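PDB 3OD1: ATP phosphoribosyltransferase regulatory subunit from Bacillus halodurans, which is probably required, together with the HisG subunit, for the first step of histidine biosynthesis and may allow its feedback regulation by histidine. Local coordinates for residues T26-N29 / I30-M34; Q238-K241 / G242-L246; F343-E346 / R347-E350. One frame throughout, in Å; residues are numbered along the deposited sequence.

Contact 1 of 3, residues T26-N29 / I30-M34; sequences TKKN and ICDQM
Ile30 and Cys31 fold back on Thr26 and Lys27 one turn earlier in helix 21-40, a helix of the catalytic-type core that HisZ has in common with class II histidyl-tRNA synthetases. This is the packed side. Ile30 lays CG1 3.4 Å from Thr26 O, and its CD1 meets the Thr26 methyl CG2 at 4.2 Å; Cys31 sets SG 4.1 Å from Lys27 CG. Helix 320-327 covers this face, Ile320 against Lys27 and Cys31, Leu327 against Ile30. The Lys27 chain, bent twice, passes Cys31 SG and carries its NZ outward to salt bridges with Glu127 and with Glu47 of the second subunit.

The other side is looser. Asn29 OD1 comes no closer than 4.0 Å to Gln33 CG and NE2, the two amide planes 50° apart, and Gln33 OE1 turns instead to Arg155. Further round, Lys28 and Asp32 form an i to i+4 salt bridge over the exposed surface. Lys28 sends CG anti to its N (chi1 178°) and runs nearly straight until a bend at chi4 turns the ammonium toward Asp32. Lys28 NZ meets the syn lone pair of Asp32 OD2 at 2.9 Å.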
ATOM      1  N   THR B  26       3.282   3.193  13.957  1.00 28.58           N
ATOM      2  CA  THR B  26       2.917   4.588  14.205  1.00 32.43           C
ATOM      3  C   THR B  26       2.203   5.204  13.008  1.00 35.20           C
ATOM      4  O   THR B  26       1.165   5.838  13.160  1.00 35.77           O
ATOM      5  CB  THR B  26       4.156   5.431  14.535  1.00 32.54           C
ATOM      6  OG1 THR B  26       4.789   4.874  15.686  1.00 34.96           O
ATOM      7  CG2 THR B  26       3.768   6.893  14.832  1.00 35.75           C
ATOM      8  N   LYS B  27       2.771   5.008  11.824  1.00 32.40           N
ATOM      9  CA  LYS B  27       2.213   5.560  10.604  1.00 30.99           C
ATOM     10  C   LYS B  27       0.862   4.922  10.327  1.00 36.22           C
ATOM     11  O   LYS B  27      -0.094   5.607   9.943  1.00 33.38           O
ATOM     12  CB  LYS B  27       3.173   5.342   9.439  1.00 38.85           C
ATOM     13  CG  LYS B  27       2.565   5.532   8.080  1.00 50.12           C
ATOM     14  CD  LYS B  27       2.858   4.332   7.191  1.00 58.37           C
ATOM     15  CE  LYS B  27       1.570   3.625   6.787  1.00 49.10           C
ATOM     16  NZ  LYS B  27       1.814   2.562   5.759  1.00 53.95           N
ATOM     17  N   LYS B  28       0.767   3.611  10.548  1.00 33.14           N
ATOM     18  CA  LYS B  28      -0.487   2.915  10.304  1.00 34.20           C
ATOM     19  C   LYS B  28      -1.607   3.449  11.185  1.00 37.53           C
ATOM     20  O   LYS B  28      -2.703   3.730  10.685  1.00 32.10           O
ATOM     21  CB  LYS B  28      -0.355   1.413  10.492  1.00 36.45           C
ATOM     22  CG  LYS B  28      -1.667   0.663  10.280  1.00 40.28           C
ATOM     23  CD  LYS B  28      -1.472  -0.823  10.522  1.00 42.98           C
ATOM     24  CE  LYS B  28      -2.756  -1.494  10.981  1.00 49.71           C
ATOM     25  NZ  LYS B  28      -3.830  -1.325   9.975  1.00 46.80           N
ATOM     26  N   ASN B  29      -1.347   3.589  12.484  1.00 32.88           N
ATOM     27  CA  ASN B  29      -2.373   4.122  13.378  1.00 38.55           C
ATOM     28  C   ASN B  29      -2.854   5.491  12.898  1.00 38.75           C
ATOM     29  O   ASN B  29      -4.062   5.753  12.839  1.00 40.77           O
ATOM     30  CB  ASN B  29      -1.869   4.248  14.813  1.00 45.13           C
ATOM     31  CG  ASN B  29      -2.844   5.019  15.704  1.00 57.24           C
ATOM     32  OD1 ASN B  29      -3.998   4.618  15.866  1.00 67.49           O
ATOM     33  ND2 ASN B  29      -2.389   6.136  16.266  1.00 52.08           N
ATOM     34  N   ILE B  30      -1.906   6.365  12.566  1.00 33.29           N
ATOM     35  CA  ILE B  30      -2.242   7.699  12.053  1.00 36.27           C
ATOM     36  C   ILE B  30      -3.134   7.623  10.806  1.00 34.32           C
ATOM     37  O   ILE B  30      -4.196   8.240  10.760  1.00 44.46           O
ATOM     38  CB  ILE B  30      -0.966   8.550  11.809  1.00 38.81           C
ATOM     39  CG1 ILE B  30      -0.348   8.933  13.154  1.00 41.26           C
ATOM     40  CG2 ILE B  30      -1.274   9.796  10.970  1.00 41.59           C
ATOM     41  CD1 ILE B  30       1.032   9.550  13.058  1.00 44.37           C
ATOM     42  N   CYS B  31      -2.729   6.838   9.813  1.00 31.65           N
ATOM     43  CA  CYS B  31      -3.501   6.731   8.572  1.00 36.23           C
ATOM     44  C   CYS B  31      -4.882   6.135   8.785  1.00 37.61           C
ATOM     45  O   CYS B  31      -5.854   6.582   8.175  1.00 37.48           O
ATOM     46  CB  CYS B  31      -2.745   5.914   7.530  1.00 35.30           C
ATOM     47  SG  CYS B  31      -1.230   6.699   7.008  1.00 40.37           S
ATOM     48  N   ASP B  32      -4.961   5.121   9.643  1.00 31.22           N
ATOM     49  CA  ASP B  32      -6.234   4.481   9.956  1.00 35.20           C
ATOM     50  C   ASP B  32      -7.217   5.454  10.606  1.00 34.96           C
ATOM     51  O   ASP B  32      -8.406   5.418  10.318  1.00 33.33           O
ATOM     52  CB  ASP B  32      -6.035   3.266  10.851  1.00 41.19           C
ATOM     53  CG  ASP B  32      -5.415   2.083  10.110  1.00 41.83           C
ATOM     54  OD1 ASP B  32      -5.154   2.170   8.884  1.00 36.68           O
ATOM     55  OD2 ASP B  32      -5.180   1.067  10.778  1.00 42.81           O
ATOM     56  N   GLN B  33      -6.719   6.335  11.460  1.00 31.39           N
ATOM     57  CA  GLN B  33      -7.574   7.369  12.038  1.00 33.73           C
ATOM     58  C   GLN B  33      -8.096   8.319  10.958  1.00 37.78           C
ATOM     59  O   GLN B  33      -9.283   8.662  10.938  1.00 39.49           O
ATOM     60  CB  GLN B  33      -6.828   8.131  13.130  1.00 37.17           C
ATOM     61  CG  GLN B  33      -6.541   7.256  14.357  1.00 41.00           C
ATOM     62  CD  GLN B  33      -7.824   6.783  15.023  1.00 54.22           C
ATOM     63  OE1 GLN B  33      -8.790   7.539  15.126  1.00 58.18           O
ATOM     64  NE2 GLN B  33      -7.841   5.533  15.473  1.00 55.07           N
HETATM   65  N   MSE B  34      -7.223   8.736  10.049  1.00 31.06           N
HETATM   66  CA  MSE B  34      -7.655   9.626   8.983  1.00 29.59           C
HETATM   67  C   MSE B  34      -8.631   8.968   8.021  1.00 32.91           C
HETATM   68  O   MSE B  34      -9.623   9.585   7.625  1.00 39.09           O
HETATM   69  CB  MSE B  34      -6.464  10.231   8.231  1.00 32.59           C
HETATM   70  CG  MSE B  34      -5.562  11.075   9.128  1.00 39.24           C
HETATM   71 SE   MSE B  34      -4.247  12.066   8.128  0.65 43.81          SE
HETATM   72  CE  MSE B  34      -5.460  13.251   7.148  1.00 57.65           C
TER

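Contact 2 of 3, residues Q238-K241 / G242-L246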
ATOM      1  N   GLN B 238     -10.926  45.892  -7.865  1.00 87.27           N
ATOM      2  CA  GLN B 238     -12.379  46.013  -7.900  1.00 89.77           C
ATOM      3  C   GLN B 238     -12.986  45.496  -9.201  1.00 79.09           C
ATOM      4  O   GLN B 238     -14.153  45.751  -9.491  1.00 76.32           O
ATOM      5  CB  GLN B 238     -12.806  47.462  -7.655  1.00103.11           C
ATOM      6  CG  GLN B 238     -13.002  47.812  -6.187  1.00111.05           C
ATOM      7  CD  GLN B 238     -14.193  47.099  -5.578  1.00117.34           C
ATOM      8  OE1 GLN B 238     -14.140  45.900  -5.298  1.00117.89           O
ATOM      9  NE2 GLN B 238     -15.280  47.836  -5.370  1.00120.69           N
ATOM     10  N   THR B 239     -12.193  44.772  -9.984  1.00 71.44           N
ATOM     11  CA  THR B 239     -12.714  44.148 -11.192  1.00 67.26           C
ATOM     12  C   THR B 239     -13.739  43.089 -10.810  1.00 69.99           C
ATOM     13  O   THR B 239     -13.797  42.667  -9.658  1.00 72.33           O
ATOM     14  CB  THR B 239     -11.593  43.512 -12.041  1.00 70.72           C
ATOM     15  OG1 THR B 239     -10.898  42.520 -11.272  1.00 59.25           O
ATOM     16  CG2 THR B 239     -10.607  44.582 -12.509  1.00 72.40           C
ATOM     17  N   GLU B 240     -14.555  42.665 -11.766  1.00 69.31           N
ATOM     18  CA  GLU B 240     -15.526  41.612 -11.495  1.00 75.65           C
ATOM     19  C   GLU B 240     -14.822  40.338 -11.012  1.00 71.79           C
ATOM     20  O   GLU B 240     -15.180  39.773  -9.977  1.00 71.26           O
ATOM     21  CB  GLU B 240     -16.358  41.318 -12.738  1.00 87.12           C
ATOM     22  CG  GLU B 240     -17.555  40.422 -12.471  1.00 99.96           C
ATOM     23  CD  GLU B 240     -17.961  39.618 -13.693  1.00110.02           C
ATOM     24  OE1 GLU B 240     -19.095  39.805 -14.188  1.00113.27           O
ATOM     25  OE2 GLU B 240     -17.138  38.800 -14.160  1.00112.51           O
ATOM     26  N   LYS B 241     -13.817  39.895 -11.763  1.00 66.64           N
ATOM     27  CA  LYS B 241     -13.070  38.692 -11.405  1.00 68.98           C
ATOM     28  C   LYS B 241     -12.466  38.763  -9.998  1.00 64.12           C
ATOM     29  O   LYS B 241     -12.445  37.769  -9.267  1.00 60.65           O
ATOM     30  CB  LYS B 241     -11.987  38.403 -12.445  1.00 74.60           C
ATOM     31  CG  LYS B 241     -12.541  37.953 -13.788  1.00 81.05           C
ATOM     32  CD  LYS B 241     -11.434  37.627 -14.774  1.00 83.50           C
ATOM     33  CE  LYS B 241     -12.000  37.315 -16.151  1.00 85.93           C
ATOM     34  NZ  LYS B 241     -10.927  37.203 -17.180  1.00 87.57           N
ATOM     35  N   GLY B 242     -11.975  39.942  -9.626  1.00 58.22           N
ATOM     36  CA  GLY B 242     -11.429  40.158  -8.301  1.00 57.51           C
ATOM     37  C   GLY B 242     -12.499  40.134  -7.226  1.00 57.58           C
ATOM     38  O   GLY B 242     -12.314  39.541  -6.157  1.00 49.53           O
ATOM     39  N   LYS B 243     -13.627  40.781  -7.500  1.00 55.24           N
ATOM     40  CA  LYS B 243     -14.729  40.807  -6.539  1.00 60.22           C
ATOM     41  C   LYS B 243     -15.330  39.414  -6.338  1.00 53.95           C
ATOM     42  O   LYS B 243     -15.700  39.046  -5.225  1.00 57.11           O
ATOM     43  CB  LYS B 243     -15.808  41.823  -6.951  1.00 65.53           C
ATOM     44  CG  LYS B 243     -15.578  43.217  -6.369  1.00 72.67           C
ATOM     45  CD  LYS B 243     -16.724  44.181  -6.670  1.00 77.01           C
ATOM     46  CE  LYS B 243     -16.548  44.858  -8.019  1.00 77.92           C
ATOM     47  NZ  LYS B 243     -17.644  45.829  -8.306  1.00 78.75           N
ATOM     48  N   THR B 244     -15.419  38.655  -7.426  1.00 48.44           N
ATOM     49  CA  THR B 244     -15.890  37.275  -7.386  1.00 53.18           C
ATOM     50  C   THR B 244     -15.005  36.382  -6.509  1.00 51.34           C
ATOM     51  O   THR B 244     -15.503  35.657  -5.651  1.00 57.21           O
ATOM     52  CB  THR B 244     -15.945  36.676  -8.798  1.00 57.87           C
ATOM     53  OG1 THR B 244     -16.899  37.400  -9.586  1.00 61.00           O
ATOM     54  CG2 THR B 244     -16.340  35.207  -8.742  1.00 59.16           C
ATOM     55  N   ALA B 245     -13.697  36.424  -6.735  1.00 49.76           N
ATOM     56  CA  ALA B 245     -12.761  35.636  -5.924  1.00 48.54           C
ATOM     57  C   ALA B 245     -12.880  35.981  -4.444  1.00 50.99           C
ATOM     58  O   ALA B 245     -12.922  35.093  -3.590  1.00 55.67           O
ATOM     59  CB  ALA B 245     -11.335  35.836  -6.401  1.00 43.84           C
ATOM     60  N   LEU B 246     -12.948  37.272  -4.138  1.00 46.91           N
ATOM     61  CA  LEU B 246     -13.117  37.704  -2.758  1.00 52.05           C
ATOM     62  C   LEU B 246     -14.431  37.163  -2.178  1.00 56.79           C
ATOM     63  O   LEU B 246     -14.493  36.792  -1.008  1.00 55.25           O
ATOM     64  CB  LEU B 246     -13.070  39.232  -2.664  1.00 55.30           C
ATOM     65  CG  LEU B 246     -11.684  39.885  -2.736  1.00 58.83           C
ATOM     66  CD1 LEU B 246     -11.764  41.322  -3.241  1.00 67.87           C
ATOM     67  CD2 LEU B 246     -10.986  39.822  -1.390  1.00 57.90           C
TER
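Thr239 is the N-cap of helix 240-258, and its OG1 accepts the Gly242 amide at 3.2 Å, a capping bond with an N-H...O angle of 149°. Its chi1 of 59° puts OG1 between the backbone N and the carbonyl carbon, directed at that amide of the first turn. Thr239 also supplies its carbonyl, whose O receives Lys243 N at 2.9 Å in the first full helical bond. With an alanine in its place the Gly242 amide would probably be left without its side-chain acceptor, and the start of the helix less firmly held.

One step further along, Glu240 O takes two donors from Thr244: the amide N comes in almost straight along the carbonyl bond, while the hydroxyl OG1 donates at 3.0 Å from well above the carbonyl plane. Gln238, just before the cap, curls its amide against the next turn. Its OE1 sits 3.2 Å from Lys243 CG, and the lysine chain, bent at chi3 (-86°), crosses it at a slant.

Outside this shell, helix 168-179 meets the cap, with Ala173 and Asp177 against Thr239. Leu246 packs on Ile230, Ala233 and Arg234 of helix 228-234. Tyr170 of helix 168-179 touches both Leu246 and Ala245, whose CB lies 3.6 Å from Lys241 O.

Contact 3 of 3, residues F343-E346 / R347-E350; sequences FSNE and RRFE
From Phe343 the backbone leaves strand 339-343 and tightens through a 3-10 turn into helix 348-359, the helix of a beta-alpha-beta crossover to parallel strand 365-369; the i to i+3 bonds Arg347 N to Ser344 O (3.2 Å) and Arg348 N to Asn345 O mark the turn. The domain belongs to the class II synthetase anticodon-binding family group.

Two arginines then leave the turn in different directions. Arg348 extends with CG anti to the backbone N (chi1 177°), which carries its chain obliquely past the CD1-CE1 side of the Phe343 ring. Phe343 CE1 is 3.6 Å from Arg348 CG, and Phe343 CD1 lies 3.8 Å from Arg348 CB; the packing is by hydrocarbon, the guanidinium standing 85° to the ring. Beyond the ring the head of Arg348 runs beside the Asn345 side chain, the two pointing the same way, with Arg348 NH1 2.9 Å from Asn345 OD1. The second subunit approaches here: Lys251 of that chain makes a weak hydrogen bond to Asn345 OD1, Ser140 of that chain packs on Phe343, and Ser258 of that chain on Arg348.

Arg347, at the N-cap position, turns the other way, toward strand 385-389, where it touches Cys389, and its NH1 bonds to the carbonyl of Ile390. Three residues on, Glu350 takes the same guanidinium side-on in a salt bridge, so that this group is held both by the first helical turn and by the backbone just after strand 385-389. A bend at chi3 (73°) brings NE and NH2 round to the carboxylate, which lies at the guanidinium edge. Arg347 NE reaches Glu350 OE1 at 3.0 Å from above the carboxylate plane, while Arg347 NH2 meets Glu350 OE2 on the syn side at 2.9 Å.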
ATOM      1  N   PHE B 343       8.132 -22.992  24.677  1.00 32.54           N
ATOM      2  CA  PHE B 343       7.760 -24.362  24.993  1.00 39.71           C
ATOM      3  C   PHE B 343       8.817 -25.374  24.607  1.00 38.90           C
ATOM      4  O   PHE B 343       9.686 -25.093  23.793  1.00 37.46           O
ATOM      5  CB  PHE B 343       6.407 -24.735  24.371  1.00 37.13           C
ATOM      6  CG  PHE B 343       6.415 -24.803  22.867  1.00 37.52           C
ATOM      7  CD1 PHE B 343       6.565 -26.016  22.214  1.00 42.94           C
ATOM      8  CD2 PHE B 343       6.241 -23.662  22.106  1.00 37.15           C
ATOM      9  CE1 PHE B 343       6.560 -26.080  20.828  1.00 36.79           C
ATOM     10  CE2 PHE B 343       6.242 -23.720  20.715  1.00 32.32           C
ATOM     11  CZ  PHE B 343       6.397 -24.930  20.082  1.00 33.82           C
ATOM     12  N   SER B 344       8.750 -26.547  25.229  1.00 44.18           N
ATOM     13  CA  SER B 344       9.517 -27.699  24.767  1.00 42.96           C
ATOM     14  C   SER B 344       8.554 -28.763  24.252  1.00 51.09           C
ATOM     15  O   SER B 344       7.332 -28.617  24.356  1.00 45.12           O
ATOM     16  CB  SER B 344      10.406 -28.265  25.870  1.00 35.50           C
ATOM     17  OG  SER B 344       9.634 -28.758  26.951  1.00 44.88           O
ATOM     18  N   ASN B 345       9.115 -29.833  23.705  1.00 61.36           N
ATOM     19  CA  ASN B 345       8.340 -30.828  22.980  1.00 63.45           C
ATOM     20  C   ASN B 345       7.156 -31.358  23.768  1.00 59.35           C
ATOM     21  O   ASN B 345       6.029 -31.375  23.273  1.00 60.45           O
ATOM     22  CB  ASN B 345       9.245 -31.984  22.563  1.00 70.98           C
ATOM     23  CG  ASN B 345       8.727 -32.716  21.351  1.00 74.65           C
ATOM     24  OD1 ASN B 345       8.140 -32.111  20.452  1.00 78.35           O
ATOM     25  ND2 ASN B 345       8.946 -34.026  21.313  1.00 69.48           N
ATOM     26  N   GLU B 346       7.416 -31.766  25.004  1.00 60.61           N
ATOM     27  CA  GLU B 346       6.425 -32.465  25.815  1.00 64.99           C
ATOM     28  C   GLU B 346       5.219 -31.620  26.195  1.00 59.92           C
ATOM     29  O   GLU B 346       4.142 -32.157  26.432  1.00 61.82           O
ATOM     30  CB  GLU B 346       7.072 -33.055  27.069  1.00 70.32           C
ATOM     31  CG  GLU B 346       8.079 -34.143  26.768  1.00 81.11           C
ATOM     32  CD  GLU B 346       8.813 -34.617  28.006  1.00 95.62           C
ATOM     33  OE1 GLU B 346       9.812 -35.355  27.859  1.00 99.61           O
ATOM     34  OE2 GLU B 346       8.395 -34.246  29.125  1.00100.09           O
ATOM     35  N   ARG B 347       5.389 -30.303  26.251  1.00 53.39           N
ATOM     36  CA  ARG B 347       4.266 -29.428  26.587  1.00 50.32           C
ATOM     37  C   ARG B 347       3.779 -28.583  25.401  1.00 47.85           C
ATOM     38  O   ARG B 347       3.157 -27.539  25.592  1.00 48.82           O
ATOM     39  CB  ARG B 347       4.612 -28.534  27.782  1.00 52.28           C
ATOM     40  CG  ARG B 347       4.923 -29.309  29.046  1.00 54.26           C
ATOM     41  CD  ARG B 347       5.444 -28.405  30.143  1.00 66.41           C
ATOM     42  NE  ARG B 347       4.394 -27.576  30.730  1.00 71.47           N
ATOM     43  CZ  ARG B 347       4.580 -26.769  31.773  1.00 72.34           C
ATOM     44  NH1 ARG B 347       5.775 -26.685  32.343  1.00 69.20           N
ATOM     45  NH2 ARG B 347       3.574 -26.049  32.250  1.00 71.51           N
ATOM     46  N   ARG B 348       4.061 -29.041  24.183  1.00 45.09           N
ATOM     47  CA  ARG B 348       3.656 -28.318  22.980  1.00 52.26           C
ATOM     48  C   ARG B 348       2.139 -28.166  22.860  1.00 49.95           C
ATOM     49  O   ARG B 348       1.633 -27.103  22.484  1.00 42.70           O
ATOM     50  CB  ARG B 348       4.209 -28.991  21.716  1.00 53.06           C
ATOM     51  CG  ARG B 348       3.736 -28.306  20.432  1.00 54.84           C
ATOM     52  CD  ARG B 348       4.256 -28.981  19.179  1.00 56.68           C
ATOM     53  NE  ARG B 348       3.813 -30.368  19.082  1.00 65.70           N
ATOM     54  CZ  ARG B 348       4.635 -31.396  18.889  1.00 74.85           C
ATOM     55  NH1 ARG B 348       5.940 -31.183  18.765  1.00 77.34           N
ATOM     56  NH2 ARG B 348       4.155 -32.634  18.816  1.00 73.06           N
ATOM     57  N   PHE B 349       1.403 -29.225  23.170  1.00 52.64           N
ATOM     58  CA  PHE B 349      -0.042 -29.135  23.044  1.00 62.79           C
ATOM     59  C   PHE B 349      -0.565 -28.117  24.044  1.00 62.24           C
ATOM     60  O   PHE B 349      -1.400 -27.279  23.712  1.00 61.99           O
ATOM     61  CB  PHE B 349      -0.711 -30.493  23.249  1.00 74.84           C
ATOM     62  CG  PHE B 349      -2.173 -30.492  22.910  1.00 80.80           C
ATOM     63  CD1 PHE B 349      -2.588 -30.273  21.600  1.00 80.03           C
ATOM     64  CD2 PHE B 349      -3.133 -30.692  23.897  1.00 80.90           C
ATOM     65  CE1 PHE B 349      -3.933 -30.260  21.275  1.00 81.38           C
ATOM     66  CE2 PHE B 349      -4.482 -30.682  23.584  1.00 82.01           C
ATOM     67  CZ  PHE B 349      -4.884 -30.465  22.268  1.00 85.40           C
ATOM     68  N   GLU B 350      -0.051 -28.183  25.266  1.00 54.18           N
ATOM     69  CA  GLU B 350      -0.433 -27.234  26.300  1.00 57.06           C
ATOM     70  C   GLU B 350      -0.184 -25.792  25.878  1.00 51.67           C
ATOM     71  O   GLU B 350      -1.051 -24.930  26.036  1.00 55.45           O
ATOM     72  CB  GLU B 350       0.308 -27.527  27.607  1.00 60.68           C
ATOM     73  CG  GLU B 350       0.130 -26.438  28.659  1.00 65.60           C
ATOM     74  CD  GLU B 350       1.022 -26.649  29.862  1.00 69.89           C
ATOM     75  OE1 GLU B 350       1.509 -27.786  30.039  1.00 66.44           O
ATOM     76  OE2 GLU B 350       1.234 -25.679  30.626  1.00 73.83           O
TER

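Overall arrangement
Along the chain the three contacts come in series, none nested in or crossing another, and each closes just one local turn. Contact 1 lies within helix 21-40, joining it to helix 320-327 and strand 125-134 of the synthetase-like core. Contact 2 starts helix 240-258 on the opposite side of the chain's centre, about 41 Å away between centres, where helices 168-179 and 228-234 meet it. Contact 3 opens helix 348-359 after strand 339-343 in the separate C-terminal domain, its centre about 79 Å from that of contact 2. The second subunit reaches contacts 1 and 3 but touches neither segment of contact 2.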